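Local coordinates for protein VMB-1 (Vibrio alginolyticus, PDB 6JV4) that probably hydrolyses beta-lactam antibiotics to substituted beta-amino acids, as a zinc-dependent, subclass B1 metallo-beta-lactamase, at residues Cys163-Leu168 with Lys215-Leu220; His82-Ala87 with Ala142-Asp147. All coordinates share one frame; numbering follows the deposited sequence.

Contact 1. Residues Cys163-Leu168 with Lys215-Leu220. With ZN (zinc ion), chain F.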
loop_
_atom_site.group_PDB
_atom_site.type_symbol
_atom_site.label_atom_id
_atom_site.label_comp_id
_atom_site.label_asym_id
_atom_site.label_seq_id
_atom_site.Cartn_x
_atom_site.Cartn_y
_atom_site.Cartn_z
ATOM N N CYS A 163 1.855 4.113 -2.571
ATOM C CA CYS A 163 2.037 5.176 -3.579
ATOM C C CYS A 163 2.917 6.325 -3.100
ATOM O O CYS A 163 3.281 7.160 -3.921
ATOM C CB CYS A 163 0.701 5.633 -4.111
ATOM S SG CYS A 163 -0.051 4.258 -5.029
ATOM N N PHE A 164 3.290 6.348 -1.814
ATOM C CA PHE A 164 4.312 7.248 -1.265
ATOM C C PHE A 164 5.685 6.953 -1.858
ATOM O O PHE A 164 6.573 7.884 -1.777
ATOM C CB PHE A 164 4.335 7.013 0.237
ATOM C CG PHE A 164 5.277 7.859 1.048
ATOM C CD1 PHE A 164 5.007 9.202 1.253
ATOM C CD2 PHE A 164 6.392 7.287 1.644
ATOM C CE1 PHE A 164 5.844 9.980 2.029
ATOM C CE2 PHE A 164 7.267 8.092 2.357
ATOM C CZ PHE A 164 6.974 9.421 2.586
ATOM N N VAL A 165 5.913 5.742 -2.357
ATOM C CA VAL A 165 7.238 5.369 -2.948
ATOM C C VAL A 165 7.053 5.098 -4.445
ATOM O O VAL A 165 6.195 4.288 -4.832
ATOM C CB VAL A 165 7.886 4.179 -2.229
ATOM C CG1 VAL A 165 9.215 3.789 -2.852
ATOM C CG2 VAL A 165 8.000 4.473 -0.734
ATOM N N LYS A 166 7.872 5.771 -5.259
ATOM C CA LYS A 166 7.881 5.536 -6.721
ATOM C C LYS A 166 8.900 4.438 -7.035
ATOM O O LYS A 166 9.823 4.186 -6.258
ATOM C CB LYS A 166 8.259 6.829 -7.457
ATOM C CG LYS A 166 7.419 8.047 -7.107
ATOM C CD LYS A 166 5.921 7.832 -7.302
ATOM C CE LYS A 166 5.480 7.669 -8.737
ATOM N NZ LYS A 166 3.993 7.631 -8.832
ATOM N N SER A 167 8.764 3.844 -8.200
ATOM C CA SER A 167 9.741 2.848 -8.652
ATOM C C SER A 167 11.015 3.572 -9.072
ATOM O O SER A 167 11.004 4.756 -9.380
ATOM C CB SER A 167 9.199 2.001 -9.778
ATOM O OG SER A 167 9.150 2.768 -10.972
ATOM N N LEU A 168 12.093 2.824 -9.154
ATOM C CA LEU A 168 13.398 3.393 -9.516
ATOM C C LEU A 168 13.376 4.013 -10.911
ATOM O O LEU A 168 14.068 5.053 -11.113
ATOM C CB LEU A 168 14.457 2.309 -9.361
ATOM C CG LEU A 168 15.876 2.833 -9.432
ATOM C CD1 LEU A 168 16.129 3.848 -8.305
ATOM C CD2 LEU A 168 16.824 1.647 -9.303
ATOM N N LYS A 215 15.332 6.904 -1.766
ATOM C CA LYS A 215 16.232 8.031 -2.132
ATOM C C LYS A 215 15.806 8.594 -3.490
ATOM O O LYS A 215 15.842 9.829 -3.658
ATOM C CB LYS A 215 17.690 7.559 -2.165
ATOM C CG LYS A 215 18.332 7.335 -0.802
ATOM C CD LYS A 215 17.632 6.277 0.024
ATOM C CE LYS A 215 18.274 6.061 1.378
ATOM N NZ LYS A 215 19.574 5.358 1.265
ATOM N N HIS A 216 15.420 7.711 -4.413
ATOM C CA HIS A 216 14.986 8.138 -5.763
ATOM C C HIS A 216 13.736 9.005 -5.626
ATOM O O HIS A 216 13.652 10.048 -6.260
ATOM C CB HIS A 216 14.770 6.910 -6.656
ATOM C CG HIS A 216 14.348 7.290 -8.031
ATOM N ND1 HIS A 216 15.125 8.135 -8.858
ATOM C CD2 HIS A 216 13.173 7.111 -8.668
ATOM C CE1 HIS A 216 14.468 8.318 -10.007
ATOM N NE2 HIS A 216 13.263 7.717 -9.887
ATOM N N THR A 217 12.745 8.514 -4.897
ATOM C CA THR A 217 11.473 9.232 -4.696
ATOM C C THR A 217 11.727 10.591 -4.032
ATOM O O THR A 217 11.142 11.616 -4.471
ATOM C CB THR A 217 10.486 8.404 -3.869
ATOM O OG1 THR A 217 10.239 7.237 -4.651
ATOM C CG2 THR A 217 9.209 9.169 -3.610
ATOM N N GLN A 218 12.613 10.664 -3.045
ATOM C CA GLN A 218 12.943 11.936 -2.369
ATOM C C GLN A 218 13.492 12.913 -3.418
ATOM O O GLN A 218 13.051 14.057 -3.464
ATOM C CB GLN A 218 13.940 11.659 -1.243
ATOM C CG GLN A 218 14.286 12.889 -0.432
ATOM C CD GLN A 218 15.212 12.503 0.691
ATOM O OE1 GLN A 218 16.323 12.002 0.426
ATOM N NE2 GLN A 218 14.735 12.663 1.909
ATOM N N ALA A 219 14.373 12.426 -4.301
ATOM C CA ALA A 219 14.991 13.279 -5.349
ATOM C C ALA A 219 13.939 13.709 -6.365
ATOM O O ALA A 219 13.939 14.912 -6.807
ATOM C CB ALA A 219 16.167 12.596 -6.006
ATOM N N LEU A 220 13.010 12.826 -6.732
ATOM C CA LEU A 220 11.914 13.206 -7.666
ATOM C C LEU A 220 11.087 14.325 -7.037
ATOM O O LEU A 220 10.687 15.268 -7.804
ATOM C CB LEU A 220 10.991 12.032 -7.961
ATOM C CG LEU A 220 11.566 10.938 -8.860
ATOM C CD1 LEU A 220 10.580 9.818 -9.004
ATOM C CD2 LEU A 220 11.933 11.463 -10.203
HETATM ZN ZN ZN F . -1.272 4.844 -6.947
#
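Lys166 and Thr217 bring the irregular backbone of Cys163-Leu168 nearest to helix 212-226, their CA atoms 5.5 Å apart, and Leu168 follows opposite His216 at 6.3 Å. Between the first pair runs the one hydrogen bond of the contact: Lys166 N donates to Thr217 OG1 at 2.8 Å with an N-H...O angle of 152°. That hydroxyl is also bonded to Leu213 O, one turn back in its own helix, which fixes its rotation. The methyl of Thr217, CG2, is left to face Phe164 O at 3.5 Å. The aliphatic start of Lys166 crosses Thr217 at about a right angle, and its CB meets Leu220 CD1 at 4.1 Å; bends at chi2 (-55°) and chi3 (-68°) then carry the ammonium away from the helix to Leu173 O. The His216 ring has Leu168 O over one face and Leu220 CG over the opposite one, while Ser167 O lies at its edge, 3.3 Å from CD2. Its NE2 is hydrogen-bonded to Asn170 O rather than to Leu168 O. Leu168 CD1 rests 3.7 Å from His216 CB. Just after strand 158-162, Cys163 SG binds a zinc ion together with Asp86 and His205; the contact thus joins helix 212-226 to the loop that begins with the cysteine ligand of the Asp-Cys-His zinc site of subclass B1 enzymes.

Contact 2. Residues His82-Ala87 with Ala142-Asp147; sequences HFHEDA and AGHTED. With ZN (zinc ion), chain E; ZN (zinc ion), chain F.
Three histidine rings, His82, His84 and His144, are joined across two loops through a single zinc ion. His82 and His144 use NE2, at 2.1 and 2.0 Å from the metal; His84 instead uses ND1, the nitrogen next to CG, at 2.0 Å. This leaves its NE2 for a hydrogen bond to Asp178 OD2, which fixes the rotation of the ring and would be expected to polarise it. His144 turns an edge toward the face of His82 in an offset edge-to-face pair, with the planes at 89°. The His84 side chain comes at the metal from the direction opposite to His144, with the two ring planes at 90°. This is the tri-histidine zinc site of B1 enzymes; His82, His84 and Asp86 belong to the His-X-His-X-Asp signature of the superfamily, and Asp86 OD2 binds the second zinc ion with Cys163 and His205.

Next to the metal ligands, Thr145 CG2 lies over a face of His84, 3.4 Å from CE1, and also touches Phe83 CE1. With chi1 at 57°, Thr145 OG1 sits between its own backbone N and carbonyl carbon, and it bonds to Asp147 OD1 at 2.7 Å from above the carboxylate plane. The same OD1 meets the edge of the Phe83 ring at CD1, 3.4 Å away, whereas OD2 lies 2.9 Å from Phe83 N and accepts a hydrogen bond from Thr107 OG1.

The site lies where the loop following strand 74-79 runs into the short helix 85-88, against the loop between strands 135-138 and 150-153, with Leu110 of helix 105-113 packed on Phe83 and Asp147.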
loop_
_atom_site.group_PDB
_atom_site.type_symbol
_atom_site.label_atom_id
_atom_site.label_comp_id
_atom_site.label_asym_id
_atom_site.label_seq_id
_atom_site.Cartn_x
_atom_site.Cartn_y
_atom_site.Cartn_z
ATOM N N HIS A 82 -3.742 4.322 1.506
ATOM C CA HIS A 82 -4.229 5.701 1.285
ATOM C C HIS A 82 -5.628 5.667 0.695
ATOM O O HIS A 82 -6.132 4.578 0.485
ATOM C CB HIS A 82 -3.284 6.579 0.487
ATOM C CG HIS A 82 -3.156 6.314 -0.961
ATOM N ND1 HIS A 82 -2.509 5.211 -1.435
ATOM C CD2 HIS A 82 -3.504 7.058 -2.042
ATOM C CE1 HIS A 82 -2.452 5.276 -2.764
ATOM N NE2 HIS A 82 -3.110 6.379 -3.158
ATOM N N PHE A 83 -6.265 6.832 0.604
ATOM C CA PHE A 83 -7.723 6.879 0.330
ATOM C C PHE A 83 -8.037 6.627 -1.146
ATOM O O PHE A 83 -9.238 6.418 -1.437
ATOM C CB PHE A 83 -8.327 8.202 0.802
ATOM C CG PHE A 83 -8.098 9.381 -0.095
ATOM C CD1 PHE A 83 -6.890 10.044 -0.084
ATOM C CD2 PHE A 83 -9.109 9.845 -0.943
ATOM C CE1 PHE A 83 -6.679 11.167 -0.875
ATOM C CE2 PHE A 83 -8.880 10.956 -1.737
ATOM C CZ PHE A 83 -7.702 11.640 -1.665
ATOM N N HIS A 84 -7.061 6.678 -2.058
ATOM C CA HIS A 84 -7.325 6.464 -3.507
ATOM C C HIS A 84 -7.820 5.020 -3.747
ATOM O O HIS A 84 -7.500 4.088 -2.985
ATOM C CB HIS A 84 -6.108 6.801 -4.367
ATOM C CG HIS A 84 -5.754 8.238 -4.445
ATOM N ND1 HIS A 84 -4.503 8.654 -4.832
ATOM C CD2 HIS A 84 -6.454 9.360 -4.192
ATOM C CE1 HIS A 84 -4.454 9.971 -4.848
ATOM N NE2 HIS A 84 -5.654 10.437 -4.461
ATOM N N GLU A 85 -8.463 4.784 -4.903
ATOM C CA GLU A 85 -9.093 3.493 -5.271
ATOM C C GLU A 85 -8.060 2.380 -5.477
ATOM O O GLU A 85 -8.402 1.237 -5.218
ATOM C CB GLU A 85 -9.894 3.674 -6.569
ATOM C CG GLU A 85 -10.681 2.448 -6.975
ATOM C CD GLU A 85 -11.136 2.478 -8.429
ATOM O OE1 GLU A 85 -11.042 3.561 -9.073
ATOM O OE2 GLU A 85 -11.586 1.435 -8.904
ATOM N N ASP A 86 -6.826 2.664 -5.890
ATOM C CA ASP A 86 -5.832 1.569 -6.034
ATOM C C ASP A 86 -5.445 0.947 -4.678
ATOM O O ASP A 86 -4.868 -0.161 -4.652
ATOM C CB ASP A 86 -4.592 2.014 -6.813
ATOM C CG ASP A 86 -3.820 3.167 -6.243
ATOM O OD1 ASP A 86 -4.374 3.941 -5.406
ATOM O OD2 ASP A 86 -2.655 3.324 -6.674
ATOM N N ALA A 87 -5.632 1.677 -3.571
ATOM C CA ALA A 87 -5.284 1.179 -2.235
ATOM C C ALA A 87 -6.539 0.710 -1.510
ATOM O O ALA A 87 -6.420 -0.283 -0.795
ATOM C CB ALA A 87 -4.549 2.237 -1.463
ATOM N N ALA A 142 2.770 13.803 5.012
ATOM C CA ALA A 142 2.198 13.880 3.645
ATOM C C ALA A 142 3.239 13.599 2.565
ATOM O O ALA A 142 4.459 13.925 2.741
ATOM C CB ALA A 142 1.572 15.238 3.511
ATOM N N GLY A 143 2.783 13.068 1.438
ATOM C CA GLY A 143 3.618 12.940 0.232
ATOM C C GLY A 143 2.734 12.807 -0.978
ATOM O O GLY A 143 2.186 13.810 -1.462
ATOM N N HIS A 144 2.566 11.593 -1.437
ATOM C CA HIS A 144 1.628 11.281 -2.539
ATOM C C HIS A 144 0.223 11.787 -2.189
ATOM O O HIS A 144 -0.484 12.332 -3.086
ATOM C CB HIS A 144 1.665 9.798 -2.806
ATOM C CG HIS A 144 0.579 9.358 -3.722
ATOM N ND1 HIS A 144 0.589 9.684 -5.062
ATOM C CD2 HIS A 144 -0.568 8.685 -3.498
ATOM C CE1 HIS A 144 -0.485 9.137 -5.616
ATOM N NE2 HIS A 144 -1.196 8.521 -4.713
ATOM N N THR A 145 -0.185 11.583 -0.945
ATOM C CA THR A 145 -1.423 12.124 -0.394
ATOM C C THR A 145 -1.125 12.584 1.038
ATOM O O THR A 145 -0.078 12.264 1.599
ATOM C CB THR A 145 -2.590 11.133 -0.429
ATOM O OG1 THR A 145 -2.135 9.993 0.303
ATOM C CG2 THR A 145 -3.031 10.733 -1.816
ATOM N N GLU A 146 -2.079 13.282 1.609
ATOM C CA GLU A 146 -1.990 13.758 3.001
ATOM C C GLU A 146 -1.877 12.548 3.930
ATOM O O GLU A 146 -1.208 12.670 4.987
ATOM C CB GLU A 146 -3.285 14.533 3.272
ATOM C CG GLU A 146 -3.469 14.988 4.674
ATOM C CD GLU A 146 -4.830 15.655 4.946
ATOM O OE1 GLU A 146 -5.639 15.859 3.994
ATOM O OE2 GLU A 146 -5.031 16.057 6.091
ATOM N N ASP A 147 -2.620 11.468 3.604
ATOM C CA ASP A 147 -2.890 10.337 4.522
ATOM C C ASP A 147 -1.949 9.144 4.340
ATOM O O ASP A 147 -2.052 8.203 5.142
ATOM C CB ASP A 147 -4.336 9.864 4.386
ATOM C CG ASP A 147 -4.642 9.332 2.998
ATOM O OD1 ASP A 147 -4.175 9.949 2.040
ATOM O OD2 ASP A 147 -5.336 8.323 2.920
HETATM ZN ZN ZN E . -2.910 7.464 -4.974
HETATM ZN ZN ZN F . -1.272 4.844 -6.947
#

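How the contacts relate
Along the chain the contacts come in series, 82-87 with 142-147 first and 163-168 with 215-220 afterwards, and their centres are 15 Å apart. They meet at the two-zinc centre: Cys163 of contact 1 and Asp86 of contact 2 bind the same zinc ion, and Cys163 also packs on His82 and His144. Contact 2 draws on loops after strand 74-79 of the seven-stranded sheet and after strand 135-138 of the five-stranded one. Contact 1 starts just past strand 158-162 of the latter sheet and reaches out to helix 212-226. With His205, which follows strand 200-203, they assemble the dinuclear site from both sheets of the metallo-beta-lactamase fold.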